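Local coordinates for hypothetical protein, IPT/TIG domain protein (Bacteroides ovatus, PDB 4HW6) that is of unknown function but probably acts as an auxiliary nutrient-binding protein, putatively for carbohydrates, built from an IPT/TIG domain and a six-bladed beta-propeller, at residues 192-197 against 209-214; 292-297 against 318-323; 326-331 against 373-378. One frame throughout, in Å; residues are numbered along the deposited sequence. Where two conformers were deposited one is given.

From the N-terminal IPT/TIG domain the chain passes into the beta-propeller, which holds all three contacts; they lie in series, none nested in or crossing another. Interaction 1 closes the short connection between strands 195-199 and 207-212, the two middle strands of one four-stranded blade. About 31 Å away between centres, interaction 2 folds the loop that follows strand 313-315 back onto the turn preceding strand 296-301, within another blade. The same loop runs on into residues 326-331, where interaction 3 pairs it, as strand 327-328, with strand 375-380 of the next sheet, closing a loop of some 40 residues. Interactions 2 and 3, about 13 Å apart between centres, together tie this connection to both sheets.

Interaction 1 of 3, residues 192-197 against 209-214; sequences NGDMVV and IYLFTR
Asp194 OD1 receives the backbone N-H of Arg214 at 2.8 Å, using its anti lone pair in a nearly straight bond (165°). The contact is the open end of a beta hairpin, strands 195-199 and 207-212, which form the middle of a four-stranded propeller blade. The Asp194 carboxylate extends the pairing past the last bridge, and Thr190 OG1 accepts a hydrogen bond from the backbone N-H of Asp194. Beyond this bond, Met195 and Phe212 form an antiparallel hydrogen-bonded pair, with Phe212 N donating to Met195 O at 2.8 Å and Met195 N returning a bond to Phe212 O. Val197 and Tyr210 repeat the pattern, Tyr210 N meeting Val197 O at 2.9 Å, although the Val197 N-H reaches Tyr210 O from 36° above the carbonyl plane. Val196 and Leu211 are the non-hydrogen-bonded pair between them.

Met195, Val197 and Phe212 share one face of the hairpin. With chi1 at 180°, Val197 sets CG2 beside its own backbone N, and this methyl meets Phe212 CE1 at 3.8 Å. The selenium of Met195, a selenomethionine, makes an oblique Met-aromatic contact, SE lying 5.2 Å from the Phe212 ring centroid; Lys177 adds a cation-pi interaction with the same ring. At the open end of the hairpin, the extended Arg214 chain runs past the carbonyl of Gly193, whose O lies 3.6 Å from Arg214 CB. Away from that face, Val196 packs on Ile242 and Ile209 on Tyr244, both of strand 242-244; Val196 CG1 presses on Ile209 CG2 at 3.4 Å, tighter than normal methyl contact.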
ATOM      1  N   ASN A 192      -7.760 -21.336   2.181  1.00 21.20           N
ATOM      2  CA  ASN A 192      -7.362 -22.208   1.074  0.50 23.20           C
ATOM      3  C   ASN A 192      -6.973 -21.411  -0.183  1.00 21.42           C
ATOM      4  O   ASN A 192      -6.517 -21.979  -1.163  1.00 21.99           O
ATOM      5  CB  ASN A 192      -8.456 -23.242   0.798  0.50 26.06           C
ATOM      6  CG  ASN A 192      -8.539 -24.301   1.890  0.50 32.20           C
ATOM      7  OD1 ASN A 192      -7.551 -24.584   2.572  0.50 38.74           O
ATOM      8  ND2 ASN A 192      -9.717 -24.888   2.064  0.50 36.87           N
ATOM      9  N   GLY A 193      -7.132 -20.093  -0.136  1.00 19.81           N
ATOM     10  CA  GLY A 193      -6.733 -19.220  -1.222  1.00 19.46           C
ATOM     11  C   GLY A 193      -7.847 -18.978  -2.226  1.00 19.11           C
ATOM     12  O   GLY A 193      -7.598 -18.398  -3.280  1.00 17.41           O
ATOM     13  N   ASP A 194      -9.072 -19.418  -1.919  1.00 18.34           N
ATOM     14  CA  ASP A 194     -10.214 -19.119  -2.795  1.00 19.28           C
ATOM     15  C   ASP A 194     -10.626 -17.652  -2.607  1.00 17.49           C
ATOM     16  O   ASP A 194     -10.445 -17.073  -1.532  1.00 17.87           O
ATOM     17  CB  ASP A 194     -11.380 -20.060  -2.521  1.00 19.12           C
ATOM     18  CG  ASP A 194     -11.050 -21.515  -2.842  1.00 22.82           C
ATOM     19  OD1 ASP A 194     -10.464 -21.805  -3.915  1.00 22.25           O
ATOM     20  OD2 ASP A 194     -11.380 -22.378  -1.998  1.00 25.07           O
HETATM   21  N   MSE A 195     -11.150 -17.039  -3.660  1.00 17.43           N
HETATM   22  CA  MSE A 195     -11.514 -15.618  -3.602  1.00 16.71           C
HETATM   23  C   MSE A 195     -12.960 -15.448  -3.142  1.00 16.73           C
HETATM   24  O   MSE A 195     -13.839 -16.030  -3.728  1.00 20.25           O
HETATM   25  CB  MSE A 195     -11.357 -15.004  -4.988  1.00 18.70           C
HETATM   26  CG  MSE A 195     -11.578 -13.512  -5.044  1.00 18.98           C
HETATM   27 SE   MSE A 195     -11.658 -12.946  -6.930  0.75 23.04          SE
HETATM   28  CE  MSE A 195      -9.767 -13.095  -7.330  1.00 26.78           C
ATOM     29  N   VAL A 196     -13.183 -14.642  -2.109  1.00 15.25           N
ATOM     30  CA  VAL A 196     -14.514 -14.326  -1.593  1.00 16.38           C
ATOM     31  C   VAL A 196     -14.930 -12.967  -2.122  1.00 14.75           C
ATOM     32  O   VAL A 196     -14.128 -12.033  -2.130  1.00 16.04           O
ATOM     33  CB  VAL A 196     -14.493 -14.254  -0.038  1.00 17.55           C
ATOM     34  CG1 VAL A 196     -15.896 -14.081   0.536  1.00 20.95           C
ATOM     35  CG2 VAL A 196     -13.832 -15.492   0.538  1.00 23.19           C
ATOM     36  N   VAL A 197     -16.159 -12.858  -2.611  1.00 14.68           N
ATOM     37  CA  VAL A 197     -16.699 -11.576  -3.056  1.00 14.15           C
ATOM     38  C   VAL A 197     -18.103 -11.401  -2.473  1.00 15.13           C
ATOM     39  O   VAL A 197     -18.961 -12.300  -2.583  1.00 14.92           O
ATOM     40  CB  VAL A 197     -16.781 -11.485  -4.589  1.00 15.60           C
ATOM     41  CG1 VAL A 197     -17.354 -10.133  -5.008  1.00 16.32           C
ATOM     42  CG2 VAL A 197     -15.414 -11.712  -5.239  1.00 17.03           C
ATOM     43  N   ILE A 209     -22.718 -13.826  -0.370  1.00 15.39           N
ATOM     44  CA  ILE A 209     -21.288 -14.081  -0.370  1.00 14.82           C
ATOM     45  C   ILE A 209     -21.038 -15.185  -1.391  1.00 15.22           C
ATOM     46  O   ILE A 209     -21.635 -16.264  -1.327  1.00 17.14           O
ATOM     47  CB  ILE A 209     -20.733 -14.477   1.006  1.00 16.30           C
ATOM     48  CG1 ILE A 209     -21.177 -13.484   2.075  1.00 16.50           C
ATOM     49  CG2 ILE A 209     -19.213 -14.579   0.926  1.00 17.13           C
ATOM     50  CD1 ILE A 209     -20.640 -13.791   3.467  1.00 17.59           C
ATOM     51  N   TYR A 210     -20.196 -14.860  -2.357  1.00 14.25           N
ATOM     52  CA  TYR A 210     -19.816 -15.753  -3.435  1.00 15.29           C
ATOM     53  C   TYR A 210     -18.361 -16.152  -3.278  1.00 16.15           C
ATOM     54  O   TYR A 210     -17.598 -15.450  -2.593  1.00 15.43           O
ATOM     55  CB  TYR A 210     -19.969 -15.063  -4.774  1.00 15.90           C
ATOM     56  CG  TYR A 210     -21.380 -14.836  -5.230  1.00 16.63           C
ATOM     57  CD1 TYR A 210     -22.065 -15.835  -5.925  1.00 18.15           C
ATOM     58  CD2 TYR A 210     -22.038 -13.638  -4.971  1.00 15.95           C
ATOM     59  CE1 TYR A 210     -23.355 -15.654  -6.364  1.00 18.73           C
ATOM     60  CE2 TYR A 210     -23.351 -13.443  -5.423  1.00 17.11           C
ATOM     61  CZ  TYR A 210     -23.993 -14.449  -6.130  1.00 18.43           C
ATOM     62  OH  TYR A 210     -25.303 -14.323  -6.604  1.00 18.61           O
ATOM     63  N   LEU A 211     -17.999 -17.271  -3.900  1.00 17.37           N
ATOM     64  CA  LEU A 211     -16.618 -17.744  -3.926  0.50 18.77           C
ATOM     65  C   LEU A 211     -16.200 -18.028  -5.362  1.00 19.25           C
ATOM     66  O   LEU A 211     -16.967 -18.631  -6.125  1.00 20.92           O
ATOM     67  CB  LEU A 211     -16.508 -19.012  -3.072  0.50 19.52           C
ATOM     68  CG  LEU A 211     -15.132 -19.661  -2.891  0.50 20.36           C
ATOM     69  CD1 LEU A 211     -15.023 -20.293  -1.506  0.50 20.24           C
ATOM     70  CD2 LEU A 211     -14.889 -20.704  -3.970  0.50 19.42           C
ATOM     71  N   PHE A 212     -14.977 -17.617  -5.733  1.00 18.75           N
ATOM     72  CA  PHE A 212     -14.381 -18.014  -7.010  1.00 18.42           C
ATOM     73  C   PHE A 212     -13.194 -18.914  -6.680  1.00 20.24           C
ATOM     74  O   PHE A 212     -12.308 -18.529  -5.902  1.00 18.78           O
ATOM     75  CB  PHE A 212     -13.918 -16.806  -7.828  1.00 18.71           C
ATOM     76  CG  PHE A 212     -15.042 -15.923  -8.295  1.00 19.32           C
ATOM     77  CD1 PHE A 212     -15.574 -14.930  -7.450  1.00 19.73           C
ATOM     78  CD2 PHE A 212     -15.578 -16.073  -9.551  1.00 19.94           C
ATOM     79  CE1 PHE A 212     -16.623 -14.137  -7.873  1.00 19.92           C
ATOM     80  CE2 PHE A 212     -16.633 -15.269  -9.981  1.00 20.79           C
ATOM     81  CZ  PHE A 212     -17.153 -14.311  -9.143  1.00 19.72           C
ATOM     82  N   THR A 213     -13.175 -20.118  -7.245  1.00 19.96           N
ATOM     83  CA  THR A 213     -12.224 -21.132  -6.775  1.00 21.82           C
ATOM     84  C   THR A 213     -10.832 -20.924  -7.357  1.00 22.68           C
ATOM     85  O   THR A 213     -10.665 -20.702  -8.556  1.00 23.03           O
ATOM     86  CB  THR A 213     -12.681 -22.568  -7.111  1.00 23.50           C
ATOM     87  OG1 THR A 213     -12.694 -22.746  -8.526  1.00 24.52           O
ATOM     88  CG2 THR A 213     -14.071 -22.847  -6.555  1.00 23.51           C
ATOM     89  N   ARG A 214      -9.829 -21.017  -6.494  1.00 23.49           N
ATOM     90  CA  ARG A 214      -8.422 -20.944  -6.906  1.00 24.76           C
ATOM     91  C   ARG A 214      -8.074 -22.043  -7.923  1.00 25.26           C
ATOM     92  O   ARG A 214      -7.347 -21.795  -8.882  1.00 26.30           O
ATOM     93  CB  ARG A 214      -7.518 -21.066  -5.680  1.00 26.63           C
ATOM     94  CG  ARG A 214      -6.021 -20.897  -5.946  1.00 28.83           C
ATOM     95  CD  ARG A 214      -5.249 -21.236  -4.675  1.00 31.19           C
ATOM     96  NE  ARG A 214      -3.804 -21.145  -4.853  1.00 35.39           N
ATOM     97  CZ  ARG A 214      -2.901 -21.708  -4.045  1.00 41.18           C
ATOM     98  NH1 ARG A 214      -3.277 -22.398  -2.971  1.00 46.03           N
ATOM     99  NH2 ARG A 214      -1.606 -21.568  -4.302  1.00 44.29           N
TER

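Interaction 2 of 3, residues 292-297 against 318-323; sequences NGKHCI and QHSSPG. With EDO (1,2-ethanediol), chain G.
Lys294 O accepts the backbone N-H of Ser320 at 2.8 Å, joining the turn between strands 286-291 and 296-301 of a propeller blade to a type II beta turn, Gln318 to Ser321, in the loop that leaves the blade's last strand. Two rings flank this bond. His319 CG stands anti to the backbone N (chi1 -167°), which lays the ring alongside the Lys294 chain in a CH-pi contact, Lys294 CB 3.9 Å from the ring centroid and over the face. On the His295 ring, Pro322 CB sits over the centre at 3.6 Å from the centroid, while Gly293 C lies over the opposite face, toward the rim.

A water bridges the two segments: it takes the N-H of Gln318 and lies 2.7 Å from His295 O and 2.8 Å from Ser321 O.

Farther out, both imidazoles are fixed in rotation. His319 ND1 is hydrogen-bonded to Ser320 OG at 2.8 Å, and its NE2 to Thr271 OG1. His295 ND1 pairs with Gly336 N, and Trp335 meets the His295 ring edge-to-face, so residues just before strand 337-344 of the next sheet hold this ring in place. At the surface, a 1,2-ethanediol, probably from the crystallisation liquor, donates from O2 to Pro322 O at 2.6 Å.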
ATOM      1  N   ASN A 292     -17.725   3.215   8.194  1.00 12.39           N
ATOM      2  CA  ASN A 292     -17.487   4.060   7.034  1.00 13.10           C
ATOM      3  C   ASN A 292     -18.385   5.283   6.962  1.00 16.14           C
ATOM      4  O   ASN A 292     -17.953   6.338   6.541  1.00 15.79           O
ATOM      5  CB  ASN A 292     -17.641   3.271   5.712  1.00 13.86           C
ATOM      6  CG  ASN A 292     -16.900   1.950   5.699  1.00 17.55           C
ATOM      7  OD1 ASN A 292     -17.499   0.915   5.438  1.00 18.19           O
ATOM      8  ND2 ASN A 292     -15.586   1.973   5.960  1.00 15.25           N
ATOM      9  N   GLY A 293     -19.646   5.122   7.356  1.00 14.21           N
ATOM     10  CA  GLY A 293     -20.607   6.190   7.340  1.00 15.79           C
ATOM     11  C   GLY A 293     -20.729   6.991   8.620  1.00 13.92           C
ATOM     12  O   GLY A 293     -21.395   8.024   8.603  1.00 14.09           O
ATOM     13  N   LYS A 294     -20.118   6.530   9.713  1.00 13.76           N
ATOM     14  CA  LYS A 294     -20.230   7.217  11.010  1.00 13.74           C
ATOM     15  C   LYS A 294     -18.916   7.771  11.549  1.00 11.55           C
ATOM     16  O   LYS A 294     -18.880   8.356  12.642  1.00 12.99           O
ATOM     17  CB  LYS A 294     -20.850   6.299  12.072  1.00 14.58           C
ATOM     18  CG  LYS A 294     -22.135   5.634  11.657  1.00 16.52           C
ATOM     19  CD  LYS A 294     -23.230   6.602  11.313  1.00 18.16           C
ATOM     20  CE  LYS A 294     -24.516   5.821  11.088  1.00 25.38           C
ATOM     21  NZ  LYS A 294     -25.645   6.728  10.779  1.00 23.65           N
ATOM     22  N   HIS A 295     -17.845   7.637  10.777  1.00 11.96           N
ATOM     23  CA  HIS A 295     -16.632   8.438  10.988  1.00 12.34           C
ATOM     24  C   HIS A 295     -15.871   8.014  12.237  1.00 13.47           C
ATOM     25  O   HIS A 295     -15.298   8.833  12.933  1.00 11.90           O
ATOM     26  CB  HIS A 295     -16.991   9.919  11.017  1.00 13.33           C
ATOM     27  CG  HIS A 295     -17.942  10.297   9.941  1.00 13.78           C
ATOM     28  ND1 HIS A 295     -17.622  10.167   8.613  1.00 13.72           N
ATOM     29  CD2 HIS A 295     -19.214  10.752   9.988  1.00 14.32           C
ATOM     30  CE1 HIS A 295     -18.668  10.517   7.877  1.00 14.79           C
ATOM     31  NE2 HIS A 295     -19.643  10.896   8.690  1.00 14.29           N
ATOM     32  N   CYS A 296     -15.799   6.717  12.465  1.00 12.10           N
ATOM     33  CA  CYS A 296     -15.087   6.206  13.634  1.00 12.55           C
ATOM     34  C   CYS A 296     -14.642   4.786  13.376  1.00 13.20           C
ATOM     35  O   CYS A 296     -15.077   4.145  12.403  1.00 12.47           O
ATOM     36  CB  CYS A 296     -15.923   6.356  14.893  1.00 12.77           C
ATOM     37  SG  CYS A 296     -17.515   5.557  14.796  1.00 14.80           S
ATOM     38  N   ILE A 297     -13.687   4.338  14.187  1.00 12.39           N
ATOM     39  CA  ILE A 297     -13.162   2.994  14.108  1.00 11.80           C
ATOM     40  C   ILE A 297     -13.303   2.348  15.493  1.00 11.66           C
ATOM     41  O   ILE A 297     -12.936   2.945  16.513  1.00 12.64           O
ATOM     42  CB  ILE A 297     -11.676   2.972  13.662  1.00 12.17           C
ATOM     43  CG1 ILE A 297     -11.503   3.590  12.269  1.00 12.35           C
ATOM     44  CG2 ILE A 297     -11.137   1.529  13.704  1.00 12.15           C
ATOM     45  CD1 ILE A 297     -10.048   3.757  11.824  1.00 12.52           C
ATOM     46  N   GLN A 318     -15.296  10.229  16.528  1.00 14.08           N
ATOM     47  CA  GLN A 318     -16.545  10.361  17.259  1.00 14.88           C
ATOM     48  C   GLN A 318     -17.677  10.007  16.312  1.00 13.97           C
ATOM     49  O   GLN A 318     -17.811  10.576  15.230  1.00 13.57           O
ATOM     50  CB  GLN A 318     -16.735  11.767  17.810  1.00 16.31           C
ATOM     51  CG  GLN A 318     -17.992  11.874  18.633  1.00 16.64           C
ATOM     52  CD  GLN A 318     -18.105  13.193  19.347  1.00 22.50           C
ATOM     53  OE1 GLN A 318     -17.446  13.415  20.373  1.00 23.42           O
ATOM     54  NE2 GLN A 318     -18.909  14.081  18.804  1.00 21.58           N
ATOM     55  N   HIS A 319     -18.462   9.029  16.739  1.00 14.67           N
ATOM     56  CA  HIS A 319     -19.594   8.526  15.979  1.00 14.07           C
ATOM     57  C   HIS A 319     -20.495   9.678  15.534  1.00 13.21           C
ATOM     58  O   HIS A 319     -20.948  10.474  16.362  1.00 13.22           O
ATOM     59  CB  HIS A 319     -20.354   7.566  16.884  1.00 14.92           C
ATOM     60  CG  HIS A 319     -21.372   6.708  16.195  1.00 15.53           C
ATOM     61  ND1 HIS A 319     -22.490   7.215  15.570  1.00 16.96           N
ATOM     62  CD2 HIS A 319     -21.491   5.357  16.155  1.00 15.34           C
ATOM     63  CE1 HIS A 319     -23.248   6.210  15.155  1.00 17.15           C
ATOM     64  NE2 HIS A 319     -22.664   5.068  15.498  1.00 16.26           N
ATOM     65  N   SER A 320     -20.717   9.758  14.228  1.00 13.75           N
ATOM     66  CA  SER A 320     -21.597  10.758  13.589  1.00 14.51           C
ATOM     67  C   SER A 320     -21.061  12.212  13.629  1.00 15.89           C
ATOM     68  O   SER A 320     -21.825  13.161  13.445  1.00 16.67           O
ATOM     69  CB  SER A 320     -23.028  10.672  14.158  1.00 17.06           C
ATOM     70  OG  SER A 320     -23.527   9.330  14.080  1.00 17.91           O
ATOM     71  N   SER A 321     -19.752  12.376  13.851  1.00 14.15           N
ATOM     72  CA  SER A 321     -19.126  13.696  13.884  0.50 14.87           C
ATOM     73  C   SER A 321     -17.970  13.722  12.891  1.00 14.99           C
ATOM     74  O   SER A 321     -16.824  13.486  13.250  1.00 15.32           O
ATOM     75  CB  SER A 321     -18.632  14.042  15.297  0.50 15.83           C
ATOM     76  OG  SER A 321     -18.176  15.387  15.350  0.50 16.63           O
ATOM     77  N   PRO A 322     -18.272  13.969  11.612  1.00 13.02           N
ATOM     78  CA  PRO A 322     -17.201  13.999  10.611  1.00 13.73           C
ATOM     79  C   PRO A 322     -16.281  15.203  10.774  1.00 15.67           C
ATOM     80  O   PRO A 322     -16.716  16.299  11.153  1.00 16.07           O
ATOM     81  CB  PRO A 322     -17.966  14.073   9.281  1.00 14.62           C
ATOM     82  CG  PRO A 322     -19.241  14.784   9.641  1.00 15.28           C
ATOM     83  CD  PRO A 322     -19.592  14.253  11.005  1.00 14.89           C
ATOM     84  N   GLY A 323     -15.014  15.008  10.454  1.00 15.90           N
ATOM     85  CA  GLY A 323     -14.055  16.085  10.481  1.00 15.49           C
ATOM     86  C   GLY A 323     -12.678  15.566  10.128  1.00 14.39           C
ATOM     87  O   GLY A 323     -12.475  14.355  10.008  1.00 14.13           O
TER
HETATM   88  C1  EDO G 503     -17.076  19.629   7.760  1.00 32.84           C
HETATM   89  O1  EDO G 503     -18.444  20.054   7.589  1.00 31.63           O
HETATM   90  C2  EDO G 503     -17.036  18.290   8.493  1.00 28.65           C
HETATM   91  O2  EDO G 503     -17.486  18.464   9.846  1.00 27.03           O
HETATM   92  O   HOH W   1     -14.923  11.422  13.748  1.00 10.79           O

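Interaction 3 of 3, residues 326-331 against 373-378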
ATOM      1  N   ASP A 326      -6.491  15.456  13.494  1.00 16.54           N
ATOM      2  CA  ASP A 326      -5.539  14.477  14.022  1.00 16.48           C
ATOM      3  C   ASP A 326      -5.514  14.579  15.542  1.00 17.73           C
ATOM      4  O   ASP A 326      -5.779  15.650  16.115  1.00 17.36           O
ATOM      5  CB  ASP A 326      -4.143  14.674  13.431  1.00 18.28           C
ATOM      6  CG  ASP A 326      -4.059  14.322  11.942  1.00 19.28           C
ATOM      7  OD1 ASP A 326      -4.837  13.513  11.443  1.00 18.99           O
ATOM      8  OD2 ASP A 326      -3.152  14.839  11.269  1.00 27.75           O
ATOM      9  N   GLY A 327      -5.193  13.477  16.215  1.00 17.43           N
ATOM     10  CA  GLY A 327      -5.051  13.502  17.659  1.00 19.23           C
ATOM     11  C   GLY A 327      -5.230  12.125  18.257  1.00 17.19           C
ATOM     12  O   GLY A 327      -5.121  11.103  17.568  1.00 16.35           O
HETATM   13  N   MSE A 328      -5.521  12.104  19.549  1.00 17.49           N
HETATM   14  CA  MSE A 328      -5.469  10.883  20.317  1.00 17.03           C
HETATM   15  C   MSE A 328      -6.874  10.315  20.411  1.00 16.64           C
HETATM   16  O   MSE A 328      -7.777  10.985  20.903  1.00 15.29           O
HETATM   17  CB  MSE A 328      -4.917  11.169  21.713  1.00 19.05           C
HETATM   18  CG  MSE A 328      -4.793   9.956  22.545  1.00 21.69           C
HETATM   19 SE   MSE A 328      -3.471   8.673  21.776  0.75 24.92          SE
HETATM   20  CE  MSE A 328      -2.234   9.817  21.586  1.00 15.46           C
ATOM     21  N   GLY A 329      -7.047   9.089  19.930  1.00 14.41           N
ATOM     22  CA  GLY A 329      -8.291   8.350  20.107  1.00 14.66           C
ATOM     23  C   GLY A 329      -9.549   9.122  19.742  1.00 14.05           C
ATOM     24  O   GLY A 329      -9.696   9.610  18.625  1.00 13.05           O
ATOM     25  N   THR A 330     -10.472   9.202  20.681  1.00 13.32           N
ATOM     26  CA  THR A 330     -11.769   9.827  20.444  1.00 13.75           C
ATOM     27  C   THR A 330     -11.714  11.352  20.427  1.00 14.42           C
ATOM     28  O   THR A 330     -12.747  12.017  20.270  1.00 14.71           O
ATOM     29  CB  THR A 330     -12.811   9.324  21.451  1.00 13.47           C
ATOM     30  OG1 THR A 330     -12.422   9.689  22.785  1.00 13.99           O
ATOM     31  CG2 THR A 330     -13.035   7.784  21.315  1.00 13.87           C
ATOM     32  N   GLY A 331     -10.509  11.909  20.578  1.00 14.23           N
ATOM     33  CA  GLY A 331     -10.274  13.326  20.297  1.00 15.39           C
ATOM     34  C   GLY A 331      -9.961  13.622  18.831  1.00 14.97           C
ATOM     35  O   GLY A 331     -10.022  14.794  18.377  1.00 16.50           O
ATOM     36  N   GLU A 373      -1.321   2.904  20.066  1.00 21.05           N
ATOM     37  CA  GLU A 373      -1.788   3.688  21.217  1.00 24.42           C
ATOM     38  C   GLU A 373      -3.134   4.374  20.976  1.00 23.02           C
ATOM     39  O   GLU A 373      -3.719   4.939  21.895  1.00 23.04           O
ATOM     40  CB  GLU A 373      -0.728   4.700  21.653  1.00 28.37           C
ATOM     41  CG  GLU A 373      -0.547   5.915  20.757  1.00 32.47           C
ATOM     42  CD  GLU A 373       0.424   6.955  21.342  1.00 39.88           C
ATOM     43  OE1 GLU A 373       0.662   6.935  22.561  1.00 43.37           O
ATOM     44  OE2 GLU A 373       0.953   7.798  20.577  1.00 39.96           O
ATOM     45  N   GLY A 374      -3.637   4.318  19.742  1.00 19.06           N
ATOM     46  CA  GLY A 374      -4.831   5.023  19.383  1.00 18.23           C
ATOM     47  C   GLY A 374      -4.637   6.411  18.792  1.00 16.59           C
ATOM     48  O   GLY A 374      -5.609   7.148  18.628  1.00 18.48           O
ATOM     49  N   ARG A 375      -3.434   6.763  18.389  1.00 15.81           N
ATOM     50  CA  ARG A 375      -3.207   8.090  17.809  1.00 14.67           C
ATOM     51  C   ARG A 375      -3.473   8.080  16.320  1.00 14.35           C
ATOM     52  O   ARG A 375      -3.093   7.142  15.639  1.00 14.75           O
ATOM     53  CB  ARG A 375      -1.792   8.583  18.059  1.00 17.16           C
ATOM     54  CG  ARG A 375      -1.577  10.006  17.547  1.00 19.10           C
ATOM     55  CD  ARG A 375      -0.259  10.631  17.981  1.00 25.24           C
ATOM     56  NE  ARG A 375      -0.241  11.011  19.397  1.00 32.74           N
ATOM     57  CZ  ARG A 375      -0.849  12.081  19.940  1.00 37.21           C
ATOM     58  NH1 ARG A 375      -1.580  12.937  19.220  1.00 32.59           N
ATOM     59  NH2 ARG A 375      -0.737  12.283  21.245  1.00 40.78           N
ATOM     60  N   VAL A 376      -4.153   9.113  15.833  1.00 14.04           N
ATOM     61  CA  VAL A 376      -4.472   9.252  14.416  1.00 13.83           C
ATOM     62  C   VAL A 376      -3.634  10.380  13.869  1.00 14.50           C
ATOM     63  O   VAL A 376      -3.685  11.490  14.405  1.00 15.11           O
ATOM     64  CB  VAL A 376      -5.950   9.609  14.182  1.00 13.78           C
ATOM     65  CG1 VAL A 376      -6.193   9.808  12.683  1.00 13.18           C
ATOM     66  CG2 VAL A 376      -6.856   8.523  14.756  1.00 13.87           C
ATOM     67  N   THR A 377      -2.848  10.101  12.823  1.00 14.78           N
ATOM     68  CA  THR A 377      -2.043  11.140  12.160  1.00 16.69           C
ATOM     69  C   THR A 377      -2.323  11.066  10.659  1.00 15.83           C
ATOM     70  O   THR A 377      -2.791  10.039  10.177  1.00 17.85           O
ATOM     71  CB  THR A 377      -0.546  10.938  12.411  1.00 20.79           C
ATOM     72  OG1 THR A 377      -0.176   9.649  11.905  1.00 25.75           O
ATOM     73  CG2 THR A 377      -0.224  11.048  13.912  1.00 20.30           C
ATOM     74  N   THR A 378      -2.122  12.158   9.946  1.00 15.11           N
ATOM     75  CA  THR A 378      -2.335  12.174   8.503  1.00 14.61           C
ATOM     76  C   THR A 378      -1.020  11.862   7.767  1.00 16.39           C
ATOM     77  O   THR A 378      -0.008  12.489   8.014  1.00 16.74           O
ATOM     78  CB  THR A 378      -2.971  13.502   8.075  1.00 16.19           C
ATOM     79  OG1 THR A 378      -4.268  13.588   8.706  1.00 16.18           O
ATOM     80  CG2 THR A 378      -3.136  13.562   6.525  1.00 16.32           C
TER
HETATM   81  O   HOH W   2      -0.508  14.286  11.262  1.00 35.43           O
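Asp326 holds its carboxylate beside its own backbone N (chi1 -69°), which turns the group across Thr378 at about a right angle. Thr378 OG1 donates to the syn lone pair of Asp326 OD1 at 2.8 Å and also bonds Trp324 NE1. OD1 also forms a salt bridge with Arg368 NH2. A water links the other oxygen to the strand: it donates to Asp326 OD2 at 2.7 Å and accepts from Thr378 N, whose direct bond to OD2 is weak.

Next to this site, residues 327-328 form the short outermost strand of a propeller sheet, antiparallel to strand 375-380. Val376 N reaches Gly327 O at 2.8 Å, almost straight, and Gly327 N returns a bond to Val376 O at 3.1 Å. At Gly329 the chain turns away with positive phi, yet Gly329 N still donates to Gly374 O at 2.7 Å, from above the carbonyl plane. Met328, a selenomethionine, pairs with Arg375 on the face across from Val376. Bends at chi2 and chi3 place its CE, as modelled, over a face of the Arg375 guanidinium, but implausibly close, so this contact is doubtful. Arg375 NE faces Glu373 OE2 in a long salt bridge of 3.6 Å.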